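Local coordinates for protein glycosyl transferase family 8 (Streptococcus pneumoniae, PDB 5GVV) that transfers galactose from UDP-galactose to the terminal glucose of the already glycosylated serine-rich repeat protein PsrP, the third step in building its O-linked glycan, at residues A[101-106]-A[113-118]; A[6-11]-A[117-122]; A[334-339]-A[356-361]. All blocks are in the same frame, centred on the assembly; numbering follows the deposited sequence.

Interaction 1: A[101-106]-A[113-118]. With MN (manganese (II) ion), chain C; UDP (uridine-5'-diphosphate), chain D.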
loop_
_atom_site.group_PDB
_atom_site.type_symbol
_atom_site.label_atom_id
_atom_site.label_comp_id
_atom_site.label_asym_id
_atom_site.label_seq_id
_atom_site.Cartn_x
_atom_site.Cartn_y
_atom_site.Cartn_z
ATOM N N LYS A 101 7.036 29.766 -6.574
ATOM C CA LYS A 101 5.747 29.194 -6.981
ATOM C C LYS A 101 5.766 27.668 -6.899
ATOM O O LYS A 101 6.776 27.031 -7.219
ATOM C CB LYS A 101 5.354 29.652 -8.391
ATOM C CG LYS A 101 4.041 29.058 -8.894
ATOM C CD LYS A 101 3.506 29.779 -10.128
ATOM C CE LYS A 101 4.474 29.723 -11.297
ATOM N NZ LYS A 101 3.823 30.159 -12.573
ATOM N N VAL A 102 4.652 27.090 -6.454
ATOM C CA VAL A 102 4.551 25.643 -6.301
ATOM C C VAL A 102 3.107 25.165 -6.503
ATOM O O VAL A 102 2.152 25.887 -6.197
ATOM C CB VAL A 102 5.114 25.191 -4.925
ATOM C CG1 VAL A 102 4.342 25.832 -3.787
ATOM C CG2 VAL A 102 5.114 23.668 -4.797
ATOM N N LEU A 103 2.947 23.964 -7.049
ATOM C CA LEU A 103 1.622 23.372 -7.224
ATOM C C LEU A 103 1.338 22.346 -6.132
ATOM O O LEU A 103 1.982 21.292 -6.087
ATOM C CB LEU A 103 1.521 22.692 -8.588
ATOM C CG LEU A 103 0.219 21.929 -8.855
ATOM C CD1 LEU A 103 -0.966 22.897 -8.889
ATOM C CD2 LEU A 103 0.312 21.140 -10.149
ATOM N N TYR A 104 0.387 22.647 -5.248
ATOM C CA TYR A 104 -0.068 21.647 -4.282
ATOM C C TYR A 104 -1.101 20.706 -4.903
ATOM O O TYR A 104 -1.980 21.140 -5.652
ATOM C CB TYR A 104 -0.658 22.287 -3.014
ATOM C CG TYR A 104 -1.416 21.271 -2.193
ATOM C CD1 TYR A 104 -0.745 20.395 -1.348
ATOM C CD2 TYR A 104 -2.799 21.146 -2.303
ATOM C CE1 TYR A 104 -1.431 19.436 -0.617
ATOM C CE2 TYR A 104 -3.492 20.190 -1.580
ATOM C CZ TYR A 104 -2.802 19.340 -0.739
ATOM O OH TYR A 104 -3.496 18.389 -0.016
ATOM N N LEU A 105 -1.003 19.420 -4.584
ATOM C CA LEU A 105 -2.007 18.463 -5.046
ATOM C C LEU A 105 -2.477 17.551 -3.921
ATOM O O LEU A 105 -1.663 17.044 -3.142
ATOM C CB LEU A 105 -1.458 17.603 -6.188
ATOM C CG LEU A 105 -1.005 18.283 -7.478
ATOM C CD1 LEU A 105 -0.304 17.292 -8.395
ATOM C CD2 LEU A 105 -2.173 18.926 -8.199
ATOM N N ASP A 106 -3.788 17.337 -3.841
ATOM C CA ASP A 106 -4.335 16.268 -3.009
ATOM C C ASP A 106 -3.791 14.940 -3.545
ATOM O O ASP A 106 -3.223 14.893 -4.639
ATOM C CB ASP A 106 -5.860 16.265 -3.097
ATOM C CG ASP A 106 -6.531 16.993 -1.938
ATOM O OD1 ASP A 106 -5.844 17.734 -1.201
ATOM O OD2 ASP A 106 -7.764 16.833 -1.780
ATOM N N GLY A 113 -2.273 14.000 -18.054
ATOM C CA GLY A 113 -1.512 14.598 -19.137
ATOM C C GLY A 113 -0.570 15.711 -18.718
ATOM O O GLY A 113 -0.379 15.968 -17.525
ATOM N N ASP A 114 0.023 16.361 -19.717
ATOM C CA ASP A 114 0.988 17.438 -19.521
ATOM C C ASP A 114 0.336 18.623 -18.817
ATOM O O ASP A 114 -0.682 19.134 -19.281
ATOM C CB ASP A 114 1.518 17.879 -20.890
ATOM C CG ASP A 114 2.690 18.846 -20.803
ATOM O OD1 ASP A 114 2.908 19.487 -19.748
ATOM O OD2 ASP A 114 3.395 18.973 -21.822
ATOM N N LEU A 115 0.935 19.069 -17.712
ATOM C CA LEU A 115 0.403 20.203 -16.949
ATOM C C LEU A 115 1.147 21.514 -17.211
ATOM O O LEU A 115 1.043 22.452 -16.415
ATOM C CB LEU A 115 0.426 19.901 -15.447
ATOM C CG LEU A 115 -0.375 18.705 -14.939
ATOM C CD1 LEU A 115 -0.258 18.573 -13.433
ATOM C CD2 LEU A 115 -1.840 18.819 -15.352
ATOM N N THR A 116 1.881 21.580 -18.321
ATOM C CA THR A 116 2.718 22.748 -18.642
ATOM C C THR A 116 1.996 24.092 -18.477
ATOM O O THR A 116 2.511 25.001 -17.817
ATOM C CB THR A 116 3.297 22.655 -20.071
ATOM O OG1 THR A 116 4.184 21.532 -20.164
ATOM C CG2 THR A 116 4.065 23.916 -20.419
ATOM N N ASP A 117 0.806 24.201 -19.067
ATOM C CA ASP A 117 -0.001 25.421 -19.006
ATOM C C ASP A 117 -0.336 25.813 -17.568
ATOM O O ASP A 117 -0.457 26.997 -17.248
ATOM C CB ASP A 117 -1.305 25.242 -19.795
ATOM C CG ASP A 117 -1.073 25.036 -21.280
ATOM O OD1 ASP A 117 -0.007 25.455 -21.777
ATOM O OD2 ASP A 117 -1.964 24.465 -21.953
ATOM N N LEU A 118 -0.504 24.812 -16.708
ATOM C CA LEU A 118 -0.800 25.045 -15.297
ATOM C C LEU A 118 0.448 25.500 -14.545
ATOM O O LEU A 118 0.386 26.420 -13.722
ATOM C CB LEU A 118 -1.375 23.780 -14.652
ATOM C CG LEU A 118 -1.572 23.809 -13.135
ATOM C CD1 LEU A 118 -2.462 24.967 -12.731
ATOM C CD2 LEU A 118 -2.144 22.491 -12.624
HETATM MN MN MN C . -9.008 15.273 -2.315
HETATM N N1 UDP D . -5.146 12.504 3.741
HETATM C C2 UDP D . -4.226 11.600 4.234
HETATM N N3 UDP D . -4.642 10.456 4.891
HETATM C C4 UDP D . -5.991 10.214 5.061
HETATM C C5 UDP D . -6.918 11.127 4.559
HETATM C C6 UDP D . -6.479 12.328 4.004
HETATM O O2 UDP D . -3.027 11.818 4.084
HETATM O O4 UDP D . -6.362 9.190 5.645
HETATM C "C1'" UDP D . -4.662 13.715 3.042
HETATM C "C2'" UDP D . -4.551 13.428 1.553
HETATM O "O2'" UDP D . -3.470 14.140 0.995
HETATM C "C3'" UDP D . -5.840 13.980 0.990
HETATM C "C4'" UDP D . -6.113 15.156 1.920
HETATM O "O4'" UDP D . -5.591 14.777 3.182
HETATM O "O3'" UDP D . -5.679 14.377 -0.355
HETATM C "C5'" UDP D . -7.599 15.493 2.022
HETATM O "O5'" UDP D . -8.339 14.293 1.968
HETATM P PA UDP D . -9.436 14.113 0.811
HETATM O O1A UDP D . -8.713 14.222 -0.473
HETATM O O2A UDP D . -10.134 12.813 0.948
HETATM O O3A UDP D . -10.475 15.336 1.008
HETATM P PB UDP D . -11.440 15.874 -0.172
HETATM O O1B UDP D . -12.017 17.187 0.200
HETATM O O2B UDP D . -12.548 14.906 -0.340
HETATM O O3B UDP D . -10.676 15.996 -1.437
#
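Leu103 and Leu118 meet through their methyl groups: Leu118 CD2 lies 3.7 Å from Leu103 CD2 and nearly as close to Leu103 CD1, so one methyl of the helix residue faces the forked end of the strand residue. The two side chains cross at about a right angle. In Leu118, CG stands anti to the backbone N (chi1 173°), and this carries the branch over to the strand although the CB bond does not aim there. Leu115, at the N-cap position of helix 116-119, adds a looser touch, its CD1 4.2 Å from Leu103 CD2. Branched leucines suit this buried seam, which no hydrogen bond crosses. Just before the helix, Asp114 makes an Asx turn: its OD1 accepts from Thr116 N at 2.7 Å, the donor lying above the carboxylate plane. Asn31 binds Gly113 O and Leu115 N, tying down the same turn.

Just after strand 101-105, Asp106 OD2 binds the manganese ion at 2.1 Å, beside UDP O1A and O3B; Asp108 and His227 are further ligands. Asp106 OD1 is met nearly along its C-O axis by Tyr104 OH at 2.7 Å; together with the metal bond this holds the carboxylate's rotation. Asp106 and Asp108, both on the manganese, form the DxD motif of GT-A enzymes, and the cation probably offsets the negative charge gathered between carboxylates and diphosphate.

Interaction 2: A[6-11]-A[117-122]. With UDP (uridine-5'-diphosphate), chain D.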
loop_
_atom_site.group_PDB
_atom_site.type_symbol
_atom_site.label_atom_id
_atom_site.label_comp_id
_atom_site.label_asym_id
_atom_site.label_seq_id
_atom_site.Cartn_x
_atom_site.Cartn_y
_atom_site.Cartn_z
ATOM N N ARG A 6 10.120 21.781 -12.053
ATOM C CA ARG A 6 8.817 22.308 -11.656
ATOM C C ARG A 6 8.452 21.796 -10.260
ATOM O O ARG A 6 8.396 20.588 -10.031
ATOM C CB ARG A 6 7.737 21.921 -12.675
ATOM C CG ARG A 6 7.847 22.638 -14.026
ATOM C CD ARG A 6 8.876 21.993 -14.960
ATOM N NE ARG A 6 8.523 20.616 -15.298
ATOM C CZ ARG A 6 7.697 20.277 -16.286
ATOM N NH1 ARG A 6 7.429 19.002 -16.525
ATOM N NH2 ARG A 6 7.122 21.214 -17.032
ATOM N N ALA A 7 8.208 22.715 -9.329
ATOM C CA ALA A 7 7.945 22.354 -7.932
ATOM C C ALA A 7 6.496 21.926 -7.666
ATOM O O ALA A 7 5.545 22.641 -8.013
ATOM C CB ALA A 7 8.332 23.497 -7.012
ATOM N N VAL A 8 6.342 20.764 -7.032
ATOM C CA VAL A 8 5.031 20.185 -6.736
ATOM C C VAL A 8 5.031 19.655 -5.305
ATOM O O VAL A 8 6.020 19.064 -4.863
ATOM C CB VAL A 8 4.712 19.024 -7.699
ATOM C CG1 VAL A 8 3.364 18.384 -7.357
ATOM C CG2 VAL A 8 4.715 19.504 -9.142
ATOM N N VAL A 9 3.941 19.868 -4.570
ATOM C CA VAL A 9 3.894 19.394 -3.186
ATOM C C VAL A 9 2.661 18.532 -2.894
ATOM O O VAL A 9 1.535 18.898 -3.253
ATOM C CB VAL A 9 4.041 20.563 -2.162
ATOM C CG1 VAL A 9 3.009 21.647 -2.411
ATOM C CG2 VAL A 9 3.945 20.047 -0.741
ATOM N N PHE A 10 2.891 17.365 -2.293
ATOM C CA PHE A 10 1.810 16.520 -1.788
ATOM C C PHE A 10 1.893 16.496 -0.266
ATOM O O PHE A 10 2.913 16.890 0.313
ATOM C CB PHE A 10 1.937 15.075 -2.292
ATOM C CG PHE A 10 1.752 14.911 -3.778
ATOM C CD1 PHE A 10 2.822 15.089 -4.647
ATOM C CD2 PHE A 10 0.520 14.535 -4.302
ATOM C CE1 PHE A 10 2.659 14.925 -6.019
ATOM C CE2 PHE A 10 0.349 14.362 -5.673
ATOM C CZ PHE A 10 1.422 14.559 -6.529
ATOM N N ALA A 11 0.834 16.019 0.379
ATOM C CA ALA A 11 0.804 15.895 1.836
ATOM C C ALA A 11 -0.003 14.663 2.222
ATOM O O ALA A 11 -1.162 14.530 1.822
ATOM C CB ALA A 11 0.192 17.134 2.459
ATOM N N ASP A 117 0.806 24.201 -19.067
ATOM C CA ASP A 117 -0.001 25.421 -19.006
ATOM C C ASP A 117 -0.336 25.813 -17.568
ATOM O O ASP A 117 -0.457 26.997 -17.248
ATOM C CB ASP A 117 -1.305 25.242 -19.795
ATOM C CG ASP A 117 -1.073 25.036 -21.280
ATOM O OD1 ASP A 117 -0.007 25.455 -21.777
ATOM O OD2 ASP A 117 -1.964 24.465 -21.953
ATOM N N LEU A 118 -0.504 24.812 -16.708
ATOM C CA LEU A 118 -0.800 25.045 -15.297
ATOM C C LEU A 118 0.448 25.500 -14.545
ATOM O O LEU A 118 0.386 26.420 -13.722
ATOM C CB LEU A 118 -1.375 23.780 -14.652
ATOM C CG LEU A 118 -1.572 23.809 -13.135
ATOM C CD1 LEU A 118 -2.462 24.967 -12.731
ATOM C CD2 LEU A 118 -2.144 22.491 -12.624
ATOM N N PHE A 119 1.575 24.855 -14.833
ATOM C CA PHE A 119 2.856 25.210 -14.228
ATOM C C PHE A 119 3.240 26.654 -14.563
ATOM O O PHE A 119 3.853 27.354 -13.750
ATOM C CB PHE A 119 3.954 24.277 -14.749
ATOM C CG PHE A 119 3.901 22.879 -14.189
ATOM C CD1 PHE A 119 3.713 22.662 -12.828
ATOM C CD2 PHE A 119 4.061 21.783 -15.026
ATOM C CE1 PHE A 119 3.673 21.365 -12.312
ATOM C CE2 PHE A 119 4.025 20.487 -14.522
ATOM C CZ PHE A 119 3.829 20.279 -13.163
ATOM N N GLU A 120 2.878 27.089 -15.768
ATOM C CA GLU A 120 3.330 28.374 -16.297
ATOM C C GLU A 120 2.331 29.505 -16.092
ATOM O O GLU A 120 2.537 30.611 -16.594
ATOM C CB GLU A 120 3.624 28.258 -17.793
ATOM C CG GLU A 120 4.852 27.437 -18.147
ATOM C CD GLU A 120 5.021 27.282 -19.649
ATOM O OE1 GLU A 120 4.107 27.699 -20.395
ATOM O OE2 GLU A 120 6.062 26.742 -20.082
ATOM N N LEU A 121 1.239 29.231 -15.385
ATOM C CA LEU A 121 0.230 30.258 -15.151
ATOM C C LEU A 121 0.828 31.404 -14.346
ATOM O O LEU A 121 1.577 31.173 -13.393
ATOM C CB LEU A 121 -0.989 29.676 -14.432
ATOM C CG LEU A 121 -2.102 30.674 -14.106
ATOM C CD1 LEU A 121 -2.616 31.336 -15.371
ATOM C CD2 LEU A 121 -3.240 30.010 -13.362
ATOM N N ASP A 122 0.525 32.639 -14.743
ATOM C CA ASP A 122 0.994 33.802 -13.996
ATOM C C ASP A 122 -0.038 34.185 -12.939
ATOM O O ASP A 122 -1.194 34.468 -13.257
ATOM C CB ASP A 122 1.267 34.982 -14.933
ATOM C CG ASP A 122 2.163 36.039 -14.300
ATOM O OD1 ASP A 122 2.332 36.033 -13.059
ATOM O OD2 ASP A 122 2.700 36.885 -15.049
HETATM N N1 UDP D . -5.146 12.504 3.741
HETATM C C2 UDP D . -4.226 11.600 4.234
HETATM N N3 UDP D . -4.642 10.456 4.891
HETATM C C4 UDP D . -5.991 10.214 5.061
HETATM C C5 UDP D . -6.918 11.127 4.559
HETATM C C6 UDP D . -6.479 12.328 4.004
HETATM O O2 UDP D . -3.027 11.818 4.084
HETATM O O4 UDP D . -6.362 9.190 5.645
HETATM C "C1'" UDP D . -4.662 13.715 3.042
HETATM C "C2'" UDP D . -4.551 13.428 1.553
HETATM O "O2'" UDP D . -3.470 14.140 0.995
HETATM C "C3'" UDP D . -5.840 13.980 0.990
HETATM C "C4'" UDP D . -6.113 15.156 1.920
HETATM O "O4'" UDP D . -5.591 14.777 3.182
HETATM O "O3'" UDP D . -5.679 14.377 -0.355
HETATM C "C5'" UDP D . -7.599 15.493 2.022
HETATM O "O5'" UDP D . -8.339 14.293 1.968
HETATM P PA UDP D . -9.436 14.113 0.811
HETATM O O1A UDP D . -8.713 14.222 -0.473
HETATM O O2A UDP D . -10.134 12.813 0.948
HETATM O O3A UDP D . -10.475 15.336 1.008
HETATM P PB UDP D . -11.440 15.874 -0.172
HETATM O O1B UDP D . -12.017 17.187 0.200
HETATM O O2B UDP D . -12.548 14.906 -0.340
HETATM O O3B UDP D . -10.676 15.996 -1.437
#
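Arg6 and Phe119 bring the backbones of strand 6-11 and the end of helix 116-119 nearest, with CA atoms 7.1 Å apart, and from there the strand runs on away from the helix toward the nucleotide. No hydrogen bond joins the two segments; side chains fill the gap. The Phe119 ring lies beneath the aliphatic part of Arg6, whose CB sits 4.0 Å from the ring centroid and 7° off its normal, a CH-pi contact over the middle of the face. CG, set beside the backbone N by chi1, also covers this face; bends at chi2 and chi3 then bring the guanidinium back, with NH2 3.7 Å from Phe119 CD2. The guanidinium plane is tilted 48° to the ring, hence not stacked flat on it. Arginine suits a partly exposed strand end because its methylenes cover the aromatic while NE and NH1 bind the carbonyls of His33 and Ser32. Val8, two residues along, places CG2 at 3.8 Å from Phe119 CE1, meeting the ring obliquely from the more buried part of the strand. Lys101 NZ, on the neighbouring strand, holds the carbonyls of Phe119 and Leu121.

At the far end of strand 6-11, Ala11 O accepts a very short bond, 2.5 Å, from the ribose hydroxyl UDP O2'. A parallel strand whose C-terminal end receives the nucleotide is characteristic of the Rossmann-like GT-A fold of family 8 glycosyltransferases.

Interaction 3: A[334-339]-A[356-361]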
loop_
_atom_site.group_PDB
_atom_site.type_symbol
_atom_site.label_atom_id
_atom_site.label_comp_id
_atom_site.label_asym_id
_atom_site.label_seq_id
_atom_site.Cartn_x
_atom_site.Cartn_y
_atom_site.Cartn_z
HETATM N N MSE A 334 21.261 -6.604 23.023
HETATM C CA MSE A 334 21.661 -7.618 22.037
HETATM C C MSE A 334 21.554 -7.114 20.623
HETATM O O MSE A 334 22.282 -7.526 19.731
HETATM C CB MSE A 334 20.887 -8.898 22.318
HETATM C CG MSE A 334 21.528 -9.623 23.503
HETATM SE SE MSE A 334 20.432 -11.221 23.988
HETATM C CE MSE A 334 21.367 -11.536 25.738
ATOM N N LEU A 335 20.645 -6.184 20.430
ATOM C CA LEU A 335 20.455 -5.597 19.103
ATOM C C LEU A 335 21.516 -4.531 18.823
ATOM O O LEU A 335 22.062 -4.461 17.718
ATOM C CB LEU A 335 19.044 -5.010 18.979
ATOM C CG LEU A 335 17.947 -6.019 19.346
ATOM C CD1 LEU A 335 16.563 -5.381 19.386
ATOM C CD2 LEU A 335 17.962 -7.183 18.376
ATOM N N LEU A 336 21.808 -3.705 19.826
ATOM C CA LEU A 336 22.888 -2.726 19.729
ATOM C C LEU A 336 24.220 -3.431 19.458
ATOM O O LEU A 336 25.021 -2.962 18.649
ATOM C CB LEU A 336 22.961 -1.896 21.018
ATOM C CG LEU A 336 23.933 -0.716 21.183
ATOM C CD1 LEU A 336 25.158 -1.102 21.988
ATOM C CD2 LEU A 336 24.336 -0.082 19.847
ATOM N N GLU A 337 24.453 -4.564 20.121
ATOM C CA GLU A 337 25.701 -5.302 19.921
ATOM C C GLU A 337 25.899 -5.701 18.456
ATOM O O GLU A 337 27.012 -5.601 17.930
ATOM C CB GLU A 337 25.767 -6.544 20.822
ATOM C CG GLU A 337 27.003 -7.410 20.569
ATOM C CD GLU A 337 27.187 -8.524 21.587
ATOM O OE1 GLU A 337 26.180 -9.097 22.057
ATOM O OE2 GLU A 337 28.354 -8.837 21.901
ATOM N N GLN A 338 24.826 -6.145 17.799
ATOM C CA GLN A 338 24.926 -6.573 16.406
ATOM C C GLN A 338 25.205 -5.394 15.477
ATOM O O GLN A 338 25.907 -5.538 14.473
ATOM C CB GLN A 338 23.657 -7.312 15.964
ATOM C CG GLN A 338 23.422 -8.635 16.696
ATOM C CD GLN A 338 24.642 -9.540 16.659
ATOM O OE1 GLN A 338 25.186 -9.820 15.591
ATOM N NE2 GLN A 338 25.089 -9.988 17.828
ATOM N N ILE A 339 24.650 -4.232 15.811
ATOM C CA ILE A 339 24.904 -3.016 15.037
ATOM C C ILE A 339 26.361 -2.575 15.194
ATOM O O ILE A 339 26.996 -2.156 14.223
ATOM C CB ILE A 339 23.939 -1.872 15.433
ATOM C CG1 ILE A 339 22.496 -2.277 15.124
ATOM C CG2 ILE A 339 24.284 -0.573 14.695
ATOM C CD1 ILE A 339 21.438 -1.291 15.607
ATOM N N GLU A 356 28.239 1.807 29.751
ATOM C CA GLU A 356 29.562 1.200 29.619
ATOM C C GLU A 356 29.671 0.087 28.581
ATOM O O GLU A 356 30.581 0.113 27.755
ATOM C CB GLU A 356 30.071 0.717 30.984
ATOM C CG GLU A 356 31.051 1.675 31.669
ATOM C CD GLU A 356 30.444 3.037 31.982
ATOM O OE1 GLU A 356 29.200 3.173 31.968
ATOM O OE2 GLU A 356 31.220 3.978 32.250
ATOM N N ASP A 357 28.750 -0.875 28.606
ATOM C CA ASP A 357 28.837 -2.038 27.714
ATOM C C ASP A 357 29.025 -1.709 26.228
ATOM O O ASP A 357 29.550 -2.525 25.471
ATOM C CB ASP A 357 27.642 -2.981 27.900
ATOM C CG ASP A 357 27.965 -4.158 28.810
ATOM O OD1 ASP A 357 29.154 -4.336 29.163
ATOM O OD2 ASP A 357 27.033 -4.912 29.165
ATOM N N ALA A 358 28.603 -0.522 25.807
ATOM C CA ALA A 358 28.866 -0.089 24.441
ATOM C C ALA A 358 30.375 0.024 24.237
ATOM O O ALA A 358 30.902 -0.411 23.214
ATOM C CB ALA A 358 28.178 1.231 24.152
ATOM N N TYR A 359 31.063 0.604 25.219
ATOM C CA TYR A 359 32.523 0.644 25.221
ATOM C C TYR A 359 33.079 -0.781 25.211
ATOM O O TYR A 359 34.073 -1.068 24.537
ATOM C CB TYR A 359 33.044 1.401 26.452
ATOM C CG TYR A 359 32.671 2.869 26.501
ATOM C CD1 TYR A 359 32.694 3.653 25.358
ATOM C CD2 TYR A 359 32.298 3.472 27.698
ATOM C CE1 TYR A 359 32.353 4.996 25.402
ATOM C CE2 TYR A 359 31.956 4.810 27.751
ATOM C CZ TYR A 359 31.985 5.566 26.599
ATOM O OH TYR A 359 31.645 6.901 26.641
ATOM N N GLU A 360 32.435 -1.671 25.964
ATOM C CA GLU A 360 32.847 -3.071 26.001
ATOM C C GLU A 360 32.739 -3.697 24.617
ATOM O O GLU A 360 33.670 -4.356 24.156
ATOM C CB GLU A 360 32.008 -3.861 27.006
ATOM C CG GLU A 360 32.314 -3.534 28.461
ATOM C CD GLU A 360 32.142 -4.733 29.367
ATOM O OE1 GLU A 360 32.369 -4.598 30.589
ATOM O OE2 GLU A 360 31.779 -5.815 28.854
ATOM N N PHE A 361 31.603 -3.481 23.956
ATOM C CA PHE A 361 31.417 -3.970 22.597
ATOM C C PHE A 361 32.461 -3.337 21.682
ATOM O O PHE A 361 33.046 -4.014 20.838
ATOM C CB PHE A 361 30.005 -3.655 22.087
ATOM C CG PHE A 361 28.905 -4.294 22.891
ATOM C CD1 PHE A 361 29.141 -5.443 23.641
ATOM C CD2 PHE A 361 27.630 -3.744 22.898
ATOM C CE1 PHE A 361 28.123 -6.029 24.380
ATOM C CE2 PHE A 361 26.610 -4.324 23.635
ATOM C CZ PHE A 361 26.856 -5.463 24.377
#
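Phe361 reaches across from helix 356-364 to lay one ring face against Glu337, and these two residues have the most surface covered by the contact. Glu337 CB stands 3.9 Å from the ring centroid and 19° off its normal, a CH-pi contact displaced toward the rim. With CG anti to the backbone N and the chain extended, the glutamate runs on over the ring, and its carboxylate stacks above it, the planes only 17° apart. OE2 reaches 3.8 Å from Phe361 CE1, yet its hydrogen bond goes to Tyr365 OH, which anchors the carboxylate over the aromatic. Glutamate suits this partly exposed place because its CB packs on the ring and its carboxylate lies over it, while OE2 still finds a polar partner. On the ring's opposite face, toward the rim, lies the carbonyl oxygen of Asp357.

Leu336, the third main participant, meets the ring at its edge and in its plane, with CD1 3.7 Å from Phe361 CD2. The same methyl lies 4.4 Å from Ala358 CB, where a small residue lets the leucine lie against the helix. Away from this interface, Met334 (selenomethionine) packs on Phe215 of the second subunit.

The two helix axes pass 10.2 Å apart with a signed crossing angle of -36°, both running broadly the same way. Beneath them is the parallel sheet of the C-terminal region: Leu336 and Ala358 rest on Leu283 of strand 278-283, and Leu336 also on Val307 of strand 302-307.

Interactions 1 and 2 are two sides of one helix: helix 116-119 presents Leu118 to strand 101-105 and Phe119 to strand 6-11, neighbours in one sheet, joined by backbone bonds such as Leu103 O to Val9 N at 2.9 Å. Interaction 1 is buried and purely aliphatic where the segments meet; interaction 2, nearer the surface, pairs an aromatic with a charged residue's methylenes. Both strands lead to UDP: the residue after one supplies a metal-binding carboxylate, the last residue of the other a carbonyl for the ribose. Interaction 3, centred about 50 Å from interaction 1 and away from the annotated sites, joins two helices over a separate sheet; Leu336 and Ala358 are buried, Glu337 and Phe361 partly exposed.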